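Globin protein (PDB 5ZIQ) is a hexacoordinated heme protein of the globin family from an anhydrobiotic tardigrade, of unestablished function, though it may bind and carry oxygen. Local coordinates at residues A[42-47]-A[74-79]; A[64-69]-A[78-83]. One frame throughout, in Å; residues are numbered along the deposited sequence. Where two conformers were deposited one is given.

Contact 1: residues A[42-47]-A[74-79]; sequences LESAGK and QLRNDE
Lys47 and Arg76 bring the two backbones together, their CA atoms 7.0 Å apart, where the first half of helix 42-56 faces the far end of the short helix 72-76. The two side chains cross at about a right angle. Lys47 has CG beside its backbone N (chi1 -68°) and runs fully extended beyond it, which carries the ammonium group across to the other backbone. There Lys47 NZ gives a hydrogen bond of 2.8 Å to Arg76 O, with a C=O...donor angle of 161°, so the carbonyl oxygen is met almost head-on. On the way the lysine passes over the guanidinium of Arg76, with Lys47 CD 3.7 Å above the middle of that plane. Arg76 bends at chi2 and chi3, which lays its head across the lysine, toward helix 42-56. Arg76 NH2 then donates nearly in the guanidinium plane to Ser44 OG at 3.1 Å; Ser44 was modelled in two conformers, so this bond holds for the one described and is doubtful for the other. The price is two cations side by side: Lys47 NZ and Arg76 NE, both donors, lie 3.2 Å apart. Glu43, one turn before the lysine, probably softens this repulsion through a long salt bridge, Glu43 OE2 to Lys47 NZ at 3.6 Å. The carbonyl dipole of Arg76 should also favour a positive charge on the lysine. Beyond the two segments, Lys47 rests its side chain on Phe81 and Ala85 of helix 79-97. The lysine-to-carbonyl bond thus joins helix 42-56 to the short helix 72-76, which in globin terms are probably the B and D helices, beside the E helix.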
ATOM      1  N   LEU A  42       3.748  -0.427 -11.493  1.00  8.71           N
ATOM      2  CA  LEU A  42       3.505  -0.893 -10.112  1.00  8.56           C
ATOM      3  C   LEU A  42       4.787  -1.259  -9.353  1.00  8.91           C
ATOM      4  O   LEU A  42       4.933  -0.898  -8.191  1.00  9.21           O
ATOM      5  CB  LEU A  42       2.517  -2.072 -10.074  1.00 10.04           C
ATOM      6  CG  LEU A  42       1.037  -1.696 -10.282  1.00  9.83           C
ATOM      7  CD1 LEU A  42       0.210  -2.960 -10.416  1.00 11.22           C
ATOM      8  CD2 LEU A  42       0.507  -0.846  -9.108  1.00 11.02           C
ATOM      9  N   GLU A  43       5.724  -1.952 -10.005  1.00  8.88           N
ATOM     10  CA  GLU A  43       6.930  -2.370  -9.313  1.00  8.87           C
ATOM     11  C   GLU A  43       7.732  -1.132  -8.877  1.00  9.25           C
ATOM     12  O   GLU A  43       8.200  -1.056  -7.739  1.00  9.56           O
ATOM     13  CB  GLU A  43       7.786  -3.297 -10.185  1.00  9.31           C
ATOM     14  CG  GLU A  43       9.023  -3.811  -9.435  1.00 10.79           C
ATOM     15  CD  GLU A  43       9.780  -4.846 -10.231  1.00 13.79           C
ATOM     16  OE1 GLU A  43       9.109  -5.599 -10.974  1.00 14.74           O
ATOM     17  OE2 GLU A  43      11.023  -4.907 -10.098  1.00 17.29           O
ATOM     18  N   SER A  44       7.853  -0.158  -9.772  0.70  9.66           N
ATOM     19  CA  SER A  44       8.515   1.093  -9.435  0.70 10.85           C
ATOM     20  C   SER A  44       7.851   1.789  -8.253  0.70  9.98           C
ATOM     21  O   SER A  44       8.547   2.284  -7.359  0.70 10.95           O
ATOM     22  CB  SER A  44       8.535   2.006 -10.653  0.70 11.46           C
ATOM     23  OG  SER A  44       9.355   1.448 -11.665  0.70 13.43           O
ATOM     24  N   ALA A  45       6.520   1.792  -8.230  1.00  9.55           N
ATOM     25  CA  ALA A  45       5.750   2.400  -7.116  1.00  9.70           C
ATOM     26  C   ALA A  45       6.082   1.703  -5.799  1.00 10.16           C
ATOM     27  O   ALA A  45       6.318   2.357  -4.803  1.00 10.58           O
ATOM     28  CB  ALA A  45       4.256   2.350  -7.402  1.00 12.01           C
ATOM     29  N   GLY A  46       6.096   0.368  -5.806  1.00  9.59           N
ATOM     30  CA  GLY A  46       6.466  -0.405  -4.627  1.00  9.92           C
ATOM     31  C   GLY A  46       7.863  -0.080  -4.121  1.00  9.65           C
ATOM     32  O   GLY A  46       8.074   0.040  -2.913  1.00 10.26           O
ATOM     33  N   LYS A  47       8.822   0.057  -5.044  1.00 10.10           N
ATOM     34  CA  LYS A  47      10.189   0.438  -4.671  1.00 10.72           C
ATOM     35  C   LYS A  47      10.189   1.816  -4.008  1.00 10.76           C
ATOM     36  O   LYS A  47      10.810   1.999  -2.955  1.00 11.73           O
ATOM     37  CB  LYS A  47      11.121   0.424  -5.885  1.00 10.29           C
ATOM     38  CG  LYS A  47      11.377  -0.955  -6.459  1.00 11.86           C
ATOM     39  CD  LYS A  47      12.270  -0.842  -7.704  1.00 13.85           C
ATOM     40  CE  LYS A  47      12.397  -2.183  -8.405  1.00 15.22           C
ATOM     41  NZ  LYS A  47      13.235  -2.089  -9.634  1.00 19.29           N
ATOM     42  N   GLN A  74      21.702   0.513  -4.685  1.00 31.31           N
ATOM     43  CA  GLN A  74      22.014  -0.922  -4.607  1.00 32.38           C
ATOM     44  C   GLN A  74      20.764  -1.782  -4.443  1.00 30.15           C
ATOM     45  O   GLN A  74      20.727  -2.945  -4.872  1.00 30.96           O
ATOM     46  CB  GLN A  74      22.965  -1.198  -3.454  1.00 35.01           C
ATOM     47  CG  GLN A  74      24.412  -0.825  -3.754  1.00 37.15           C
ATOM     48  CD  GLN A  74      25.279  -0.782  -2.514  1.00 41.45           C
ATOM     49  OE1 GLN A  74      24.781  -0.685  -1.389  1.00 38.07           O
ATOM     50  NE2 GLN A  74      26.594  -0.837  -2.715  1.00 46.56           N
ATOM     51  N   LEU A  75      19.749  -1.202  -3.810  1.00 20.47           N
ATOM     52  CA  LEU A  75      18.458  -1.868  -3.657  1.00 17.75           C
ATOM     53  C   LEU A  75      17.616  -1.898  -4.919  1.00 19.42           C
ATOM     54  O   LEU A  75      16.910  -2.878  -5.124  1.00 17.84           O
ATOM     55  CB  LEU A  75      17.660  -1.244  -2.509  1.00 16.69           C
ATOM     56  CG  LEU A  75      18.219  -1.534  -1.113  1.00 17.31           C
ATOM     57  CD1 LEU A  75      17.529  -0.640  -0.097  1.00 18.57           C
ATOM     58  CD2 LEU A  75      18.081  -3.002  -0.714  1.00 18.77           C
ATOM     59  N   ARG A  76      17.677  -0.849  -5.753  1.00 22.20           N
ATOM     60  CA  ARG A  76      16.708  -0.707  -6.866  1.00 23.77           C
ATOM     61  C   ARG A  76      16.770  -1.869  -7.841  1.00 20.61           C
ATOM     62  O   ARG A  76      15.755  -2.212  -8.445  1.00 22.52           O
ATOM     63  CB  ARG A  76      16.797   0.634  -7.644  1.00 28.72           C
ATOM     64  CG  ARG A  76      15.427   1.082  -8.186  1.00 38.42           C
ATOM     65  CD  ARG A  76      15.381   1.481  -9.671  1.00 42.34           C
ATOM     66  NE  ARG A  76      14.333   0.763 -10.440  1.00 39.20           N
ATOM     67  CZ  ARG A  76      13.117   1.228 -10.765  1.00 28.81           C
ATOM     68  NH1 ARG A  76      12.704   2.434 -10.393  1.00 37.04           N
ATOM     69  NH2 ARG A  76      12.290   0.471 -11.461  1.00 37.17           N
ATOM     70  N   ASN A  77      17.943  -2.493  -7.955  1.00 17.08           N
ATOM     71  CA  ASN A  77      18.149  -3.594  -8.884  1.00 19.10           C
ATOM     72  C   ASN A  77      18.266  -4.944  -8.150  1.00 16.47           C
ATOM     73  O   ASN A  77      18.502  -5.972  -8.775  1.00 20.85           O
ATOM     74  CB  ASN A  77      19.444  -3.360  -9.698  1.00 21.18           C
ATOM     75  CG  ASN A  77      19.437  -2.071 -10.511  1.00 22.87           C
ATOM     76  OD1 ASN A  77      18.433  -1.697 -11.118  1.00 25.57           O
ATOM     77  ND2 ASN A  77      20.596  -1.394 -10.546  1.00 28.15           N
ATOM     78  N   ASP A  78      18.144  -4.933  -6.825  1.00 14.71           N
ATOM     79  CA  ASP A  78      18.304  -6.138  -6.026  1.00 14.33           C
ATOM     80  C   ASP A  78      17.059  -7.017  -6.082  1.00 13.18           C
ATOM     81  O   ASP A  78      15.949  -6.519  -5.877  1.00 12.24           O
ATOM     82  CB  ASP A  78      18.585  -5.755  -4.569  1.00 16.48           C
ATOM     83  CG  ASP A  78      18.715  -6.965  -3.678  1.00 19.57           C
ATOM     84  OD1 ASP A  78      19.773  -7.618  -3.719  1.00 25.22           O
ATOM     85  OD2 ASP A  78      17.747  -7.269  -2.956  1.00 21.00           O
ATOM     86  N   GLU A  79      17.253  -8.315  -6.320  1.00 12.34           N
ATOM     87  CA  GLU A  79      16.147  -9.257  -6.453  1.00 12.65           C
ATOM     88  C   GLU A  79      15.251  -9.330  -5.218  1.00 12.58           C
ATOM     89  O   GLU A  79      14.020  -9.343  -5.352  1.00 12.21           O
ATOM     90  CB  GLU A  79      16.675 -10.651  -6.808  1.00 14.20           C
ATOM     91  CG  GLU A  79      15.581 -11.665  -7.074  1.00 18.25           C
ATOM     92  CD  GLU A  79      16.071 -13.009  -7.589  1.00 23.38           C
ATOM     93  OE1 GLU A  79      17.292 -13.217  -7.744  1.00 26.38           O
ATOM     94  OE2 GLU A  79      15.207 -13.883  -7.817  1.00 30.51           O
TER

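Contact 2: residues A[64-69]-A[78-83]. With HEM (protoporphyrin IX containing Fe), chain E; SO4 (sulfate ion), chain H.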
ATOM      1  N   PHE A  64      13.741  -6.010   7.520  1.00 17.66           N
ATOM      2  CA  PHE A  64      14.107  -6.694   6.280  1.00 19.72           C
ATOM      3  C   PHE A  64      15.625  -6.936   6.290  1.00 22.84           C
ATOM      4  O   PHE A  64      16.391  -6.153   5.693  1.00 21.55           O
ATOM      5  CB  PHE A  64      13.789  -5.852   5.053  1.00 19.15           C
ATOM      6  CG  PHE A  64      12.339  -5.511   4.856  1.00 16.83           C
ATOM      7  CD1 PHE A  64      11.798  -4.352   5.419  1.00 16.18           C
ATOM      8  CD2 PHE A  64      11.523  -6.322   4.064  1.00 17.63           C
ATOM      9  CE1 PHE A  64      10.459  -4.001   5.186  1.00 16.53           C
ATOM     10  CE2 PHE A  64      10.189  -5.986   3.838  1.00 16.32           C
ATOM     11  CZ  PHE A  64       9.661  -4.827   4.389  1.00 15.15           C
ATOM     12  N   PRO A  65      16.083  -8.009   6.967  1.00 25.15           N
ATOM     13  CA  PRO A  65      17.537  -8.231   7.107  1.00 25.68           C
ATOM     14  C   PRO A  65      18.305  -8.348   5.772  1.00 24.57           C
ATOM     15  O   PRO A  65      19.500  -8.033   5.724  1.00 26.38           O
ATOM     16  CB  PRO A  65      17.624  -9.545   7.898  1.00 27.65           C
ATOM     17  CG  PRO A  65      16.291  -9.713   8.543  1.00 29.90           C
ATOM     18  CD  PRO A  65      15.308  -9.100   7.591  1.00 26.41           C
ATOM     19  N   LYS A  66      17.618  -8.758   4.704  1.00 25.25           N
ATOM     20  CA  LYS A  66      18.228  -8.881   3.366  1.00 25.51           C
ATOM     21  C   LYS A  66      18.716  -7.552   2.765  1.00 25.62           C
ATOM     22  O   LYS A  66      19.483  -7.557   1.785  1.00 27.72           O
ATOM     23  CB  LYS A  66      17.271  -9.585   2.394  1.00 26.73           C
ATOM     24  CG  LYS A  66      17.102 -11.075   2.655  1.00 26.54           C
ATOM     25  CD  LYS A  66      15.962 -11.660   1.831  1.00 33.53           C
ATOM     26  CE  LYS A  66      15.524 -13.020   2.364  1.00 34.80           C
ATOM     27  NZ  LYS A  66      14.334 -13.581   1.652  1.00 41.28           N
ATOM     28  N   PHE A  67      18.282  -6.432   3.354  1.00 21.71           N
ATOM     29  CA  PHE A  67      18.606  -5.088   2.837  1.00 22.80           C
ATOM     30  C   PHE A  67      19.738  -4.390   3.592  1.00 26.76           C
ATOM     31  O   PHE A  67      20.154  -3.300   3.196  1.00 29.51           O
ATOM     32  CB  PHE A  67      17.360  -4.153   2.816  1.00 21.28           C
ATOM     33  CG  PHE A  67      16.135  -4.739   2.154  1.00 19.81           C
ATOM     34  CD1 PHE A  67      16.226  -5.819   1.265  1.00 20.34           C
ATOM     35  CD2 PHE A  67      14.876  -4.174   2.397  1.00 18.02           C
ATOM     36  CE1 PHE A  67      15.087  -6.352   0.672  1.00 19.08           C
ATOM     37  CE2 PHE A  67      13.735  -4.693   1.788  1.00 18.02           C
ATOM     38  CZ  PHE A  67      13.849  -5.789   0.941  1.00 17.71           C
ATOM     39  N   LYS A  68      20.229  -5.007   4.669  1.00 31.71           N
ATOM     40  CA  LYS A  68      21.212  -4.372   5.556  1.00 37.92           C
ATOM     41  C   LYS A  68      22.434  -3.863   4.798  1.00 37.82           C
ATOM     42  O   LYS A  68      22.965  -4.554   3.919  1.00 36.11           O
ATOM     43  CB  LYS A  68      21.627  -5.304   6.702  1.00 42.55           C
ATOM     44  CG  LYS A  68      21.997  -4.545   7.970  1.00 47.97           C
ATOM     45  CD  LYS A  68      21.865  -5.401   9.219  1.00 48.98           C
ATOM     46  CE  LYS A  68      21.391  -4.587  10.420  1.00 48.53           C
ATOM     47  NZ  LYS A  68      22.199  -3.363  10.711  1.00 50.86           N
ATOM     48  N   ALA A  69      22.824  -2.629   5.124  1.00 38.59           N
ATOM     49  CA  ALA A  69      23.981  -1.914   4.536  1.00 45.88           C
ATOM     50  C   ALA A  69      23.914  -1.645   3.022  1.00 47.33           C
ATOM     51  O   ALA A  69      24.921  -1.248   2.424  1.00 51.49           O
ATOM     52  CB  ALA A  69      25.309  -2.571   4.940  1.00 44.54           C
ATOM     53  N   ASP A  78      18.144  -4.933  -6.825  1.00 14.71           N
ATOM     54  CA  ASP A  78      18.304  -6.138  -6.026  1.00 14.33           C
ATOM     55  C   ASP A  78      17.059  -7.017  -6.082  1.00 13.18           C
ATOM     56  O   ASP A  78      15.949  -6.519  -5.877  1.00 12.24           O
ATOM     57  CB  ASP A  78      18.585  -5.755  -4.569  1.00 16.48           C
ATOM     58  CG  ASP A  78      18.715  -6.965  -3.678  1.00 19.57           C
ATOM     59  OD1 ASP A  78      19.773  -7.618  -3.719  1.00 25.22           O
ATOM     60  OD2 ASP A  78      17.747  -7.269  -2.956  1.00 21.00           O
ATOM     61  N   GLU A  79      17.253  -8.315  -6.320  1.00 12.34           N
ATOM     62  CA  GLU A  79      16.147  -9.257  -6.453  1.00 12.65           C
ATOM     63  C   GLU A  79      15.251  -9.330  -5.218  1.00 12.58           C
ATOM     64  O   GLU A  79      14.020  -9.343  -5.352  1.00 12.21           O
ATOM     65  CB  GLU A  79      16.675 -10.651  -6.808  1.00 14.20           C
ATOM     66  CG  GLU A  79      15.581 -11.665  -7.074  1.00 18.25           C
ATOM     67  CD  GLU A  79      16.071 -13.009  -7.589  1.00 23.38           C
ATOM     68  OE1 GLU A  79      17.292 -13.217  -7.744  1.00 26.38           O
ATOM     69  OE2 GLU A  79      15.207 -13.883  -7.817  1.00 30.51           O
ATOM     70  N   SER A  80      15.856  -9.375  -4.036  0.70 12.11           N
ATOM     71  CA  SER A  80      15.064  -9.440  -2.805  0.70 12.14           C
ATOM     72  C   SER A  80      14.250  -8.171  -2.594  0.70 11.81           C
ATOM     73  O   SER A  80      13.104  -8.227  -2.152  0.70 13.38           O
ATOM     74  CB  SER A  80      15.952  -9.758  -1.603  0.70 13.38           C
ATOM     75  OG  SER A  80      16.441 -11.087  -1.718  0.70 15.44           O
ATOM     76  N   PHE A  81      14.845  -7.028  -2.919  1.00 11.48           N
ATOM     77  CA  PHE A  81      14.126  -5.761  -2.856  1.00 10.67           C
ATOM     78  C   PHE A  81      12.955  -5.678  -3.843  1.00 10.46           C
ATOM     79  O   PHE A  81      11.867  -5.222  -3.461  1.00 11.40           O
ATOM     80  CB  PHE A  81      15.069  -4.570  -2.993  1.00 11.31           C
ATOM     81  CG  PHE A  81      14.410  -3.260  -2.688  1.00 13.30           C
ATOM     82  CD1 PHE A  81      14.053  -2.929  -1.372  1.00 14.23           C
ATOM     83  CD2 PHE A  81      14.105  -2.375  -3.709  1.00 14.06           C
ATOM     84  CE1 PHE A  81      13.435  -1.712  -1.086  1.00 16.29           C
ATOM     85  CE2 PHE A  81      13.495  -1.153  -3.434  1.00 14.78           C
ATOM     86  CZ  PHE A  81      13.148  -0.823  -2.126  1.00 16.22           C
ATOM     87  N   GLU A  82      13.175  -6.147  -5.076  1.00 10.94           N
ATOM     88  CA  GLU A  82      12.111  -6.251  -6.090  1.00 11.07           C
ATOM     89  C   GLU A  82      10.947  -7.094  -5.534  1.00 11.38           C
ATOM     90  O   GLU A  82       9.783  -6.688  -5.653  1.00 12.90           O
ATOM     91  CB  GLU A  82      12.641  -6.869  -7.395  1.00 11.95           C
ATOM     92  CG  GLU A  82      13.614  -6.021  -8.216  1.00 15.04           C
ATOM     93  CD  GLU A  82      14.564  -6.840  -9.114  1.00 19.28           C
ATOM     94  OE1 GLU A  82      14.393  -8.060  -9.329  1.00 18.91           O
ATOM     95  OE2 GLU A  82      15.545  -6.267  -9.601  1.00 26.93           O
ATOM     96  N   GLU A  83      11.269  -8.211  -4.852  1.00 10.63           N
ATOM     97  CA  GLU A  83      10.219  -9.082  -4.294  1.00 10.19           C
ATOM     98  C   GLU A  83       9.443  -8.352  -3.206  1.00 10.29           C
ATOM     99  O   GLU A  83       8.214  -8.400  -3.193  1.00 11.02           O
ATOM    100  CB  GLU A  83      10.789 -10.418  -3.790  1.00 11.95           C
ATOM    101  CG  GLU A  83      11.265 -11.299  -4.941  1.00 13.33           C
ATOM    102  CD  GLU A  83      12.275 -12.370  -4.544  1.00 18.91           C
ATOM    103  OE1 GLU A  83      12.583 -13.217  -5.407  1.00 22.91           O
ATOM    104  OE2 GLU A  83      12.797 -12.365  -3.407  1.00 23.33           O
TER
HETATM  105  CHA HEM E1001       5.455  -9.313   4.231  0.50 13.79           C
HETATM  106  CHB HEM E1001       7.289  -5.464   6.502  0.50 12.58           C
HETATM  107  CHC HEM E1001       2.925  -3.296   5.964  0.50 11.33           C
HETATM  108  CHD HEM E1001       2.056  -6.410   2.351  0.50 10.15           C
HETATM  109  C1A HEM E1001       6.298  -8.498   4.948  0.50 12.99           C
HETATM  110  C2A HEM E1001       7.535  -8.901   5.511  0.50 13.81           C
HETATM  111  C3A HEM E1001       8.057  -7.820   6.154  0.50 12.82           C
HETATM  112  C4A HEM E1001       7.156  -6.740   5.988  0.50 12.68           C
HETATM  113  CMA HEM E1001       9.371  -7.771   6.886  0.50 13.73           C
HETATM  114  CAA HEM E1001       8.142 -10.282   5.404  0.50 16.70           C
HETATM  115  CBA HEM E1001       9.485 -10.246   4.662  0.50 20.81           C
HETATM  116  CGA HEM E1001       9.272  -9.919   3.209  0.50 25.11           C
HETATM  117  O1A HEM E1001       8.398 -10.528   2.553  0.50 28.02           O
HETATM  118  O2A HEM E1001       9.959  -9.037   2.657  0.50 27.28           O
HETATM  119  C1B HEM E1001       6.226  -4.549   6.605  0.50 12.57           C
HETATM  120  C2B HEM E1001       6.274  -3.357   7.370  0.50 13.60           C
HETATM  121  C3B HEM E1001       5.065  -2.732   7.241  0.50 13.02           C
HETATM  122  C4B HEM E1001       4.247  -3.575   6.341  0.50 11.61           C
HETATM  123  CMB HEM E1001       7.450  -2.886   8.194  0.50 15.58           C
HETATM  124  CAB HEM E1001       4.642  -1.465   7.854  0.50 13.99           C
HETATM  125  CBB HEM E1001       5.466  -0.418   7.831  0.50 15.02           C
HETATM  126  C1C HEM E1001       2.328  -3.886   4.860  0.50  9.58           C
HETATM  127  C2C HEM E1001       1.251  -3.390   4.122  0.50  9.32           C
HETATM  128  C3C HEM E1001       1.025  -4.279   3.073  0.50  9.54           C
HETATM  129  C4C HEM E1001       1.972  -5.323   3.183  0.50  9.89           C
HETATM  130  CMC HEM E1001       0.485  -2.127   4.410  0.50  9.61           C
HETATM  131  CAC HEM E1001       0.015  -4.205   2.003  0.50  9.59           C
HETATM  132  CBC HEM E1001      -0.958  -3.317   2.010  0.50  9.00           C
HETATM  133  C1D HEM E1001       2.903  -7.477   2.649  0.50 10.76           C
HETATM  134  C2D HEM E1001       2.798  -8.752   1.918  0.50 11.31           C
HETATM  135  C3D HEM E1001       3.742  -9.559   2.439  0.50 12.55           C
HETATM  136  C4D HEM E1001       4.415  -8.776   3.491  0.50 12.64           C
HETATM  137  CMD HEM E1001       1.818  -9.069   0.809  0.50 10.64           C
HETATM  138  CAD HEM E1001       4.039 -10.988   2.026  0.50 14.87           C
HETATM  139  CBD HEM E1001       3.395 -11.921   3.043  0.50 18.95           C
HETATM  140  CGD HEM E1001       3.650 -13.368   2.702  0.50 21.64           C
HETATM  141  O1D HEM E1001       4.045 -13.672   1.557  0.50 22.65           O
HETATM  142  O2D HEM E1001       3.463 -14.263   3.563  0.50 21.66           O
HETATM  143  NA  HEM E1001       6.063  -7.187   5.279  0.50 12.07           N
HETATM  144  NB  HEM E1001       5.015  -4.627   6.049  0.50 11.79           N
HETATM  145  NC  HEM E1001       2.735  -5.060   4.283  0.50  9.82           N
HETATM  146  ND  HEM E1001       3.884  -7.537   3.577  0.50 11.92           N
HETATM  147 FE   HEM E1001       4.423  -6.152   4.775  0.50 10.96          FE
HETATM  148  S   SO4 H1004      21.944  -0.258   7.389  0.50 30.68           S
HETATM  149  O1  SO4 H1004      22.370   1.143   7.181  0.50 29.77           O
HETATM  150  O2  SO4 H1004      21.074  -0.334   8.580  0.50 30.40           O
HETATM  151  O3  SO4 H1004      23.131  -1.112   7.604  0.50 28.60           O
HETATM  152  O4  SO4 H1004      21.211  -0.731   6.200  0.50 28.84           O
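In the CD corner of this globin, Phe67 packs against Phe81 on the first turn of helix 79-97, while Phe64 reaches the heme pocket. The pair is T-shaped: the edge of Phe81 points at the face of Phe67, planes at 74°, and Phe81 CD1 comes within 3.6 Å of Phe67 CE2. The edge of the Phe67 ring meets the backbone, Phe67 CE1 lying 3.8 Å from Ser80 C. Asp78 holds this turn as its N-cap, Asp78 OD2 accepting from Phe81 N at 2.9 Å. Alongside, the extended Lys66 lays its CD 3.9 Å from Ser80 CB. Phe64 turns one face to the heme methyl CMA, and its CZ sits 3.2 Å from the methine CHB of the heme; propionate oxygen O2A lies at the ring's edge. With an alanine here, the porphyrin rim at CHB and CMA would probably lose its aromatic neighbour, opening a gap beside the heme. At the other end, Ala69 N donates to O4 of a sulfate, probably from the crystallisation liquor, which Lys61 also binds. No hydrogen bond crosses between the segments; the join rests on the edge-to-face pair and van der Waals contact, the Asp78 cap lying within 78-83.

In the fold
Contacts 1 and 2 lie side by side, their centres 9 Å apart and on the same side of the chain's centre. In chain order come helix 42-56, the loop holding 64-69, helix 72-76 and helix 79-97. The second segments of the two contacts overlap at Asp78 and Glu79, where helix 72-76 gives way to helix 79-97. Phe81 joins them directly, since it is touched by Lys47 and Leu75 as well as belonging to contact 2. Together they fasten the CD region and helix D to the start of helix 79-97, which further along supplies His88, an axial ligand of the heme iron opposite His116.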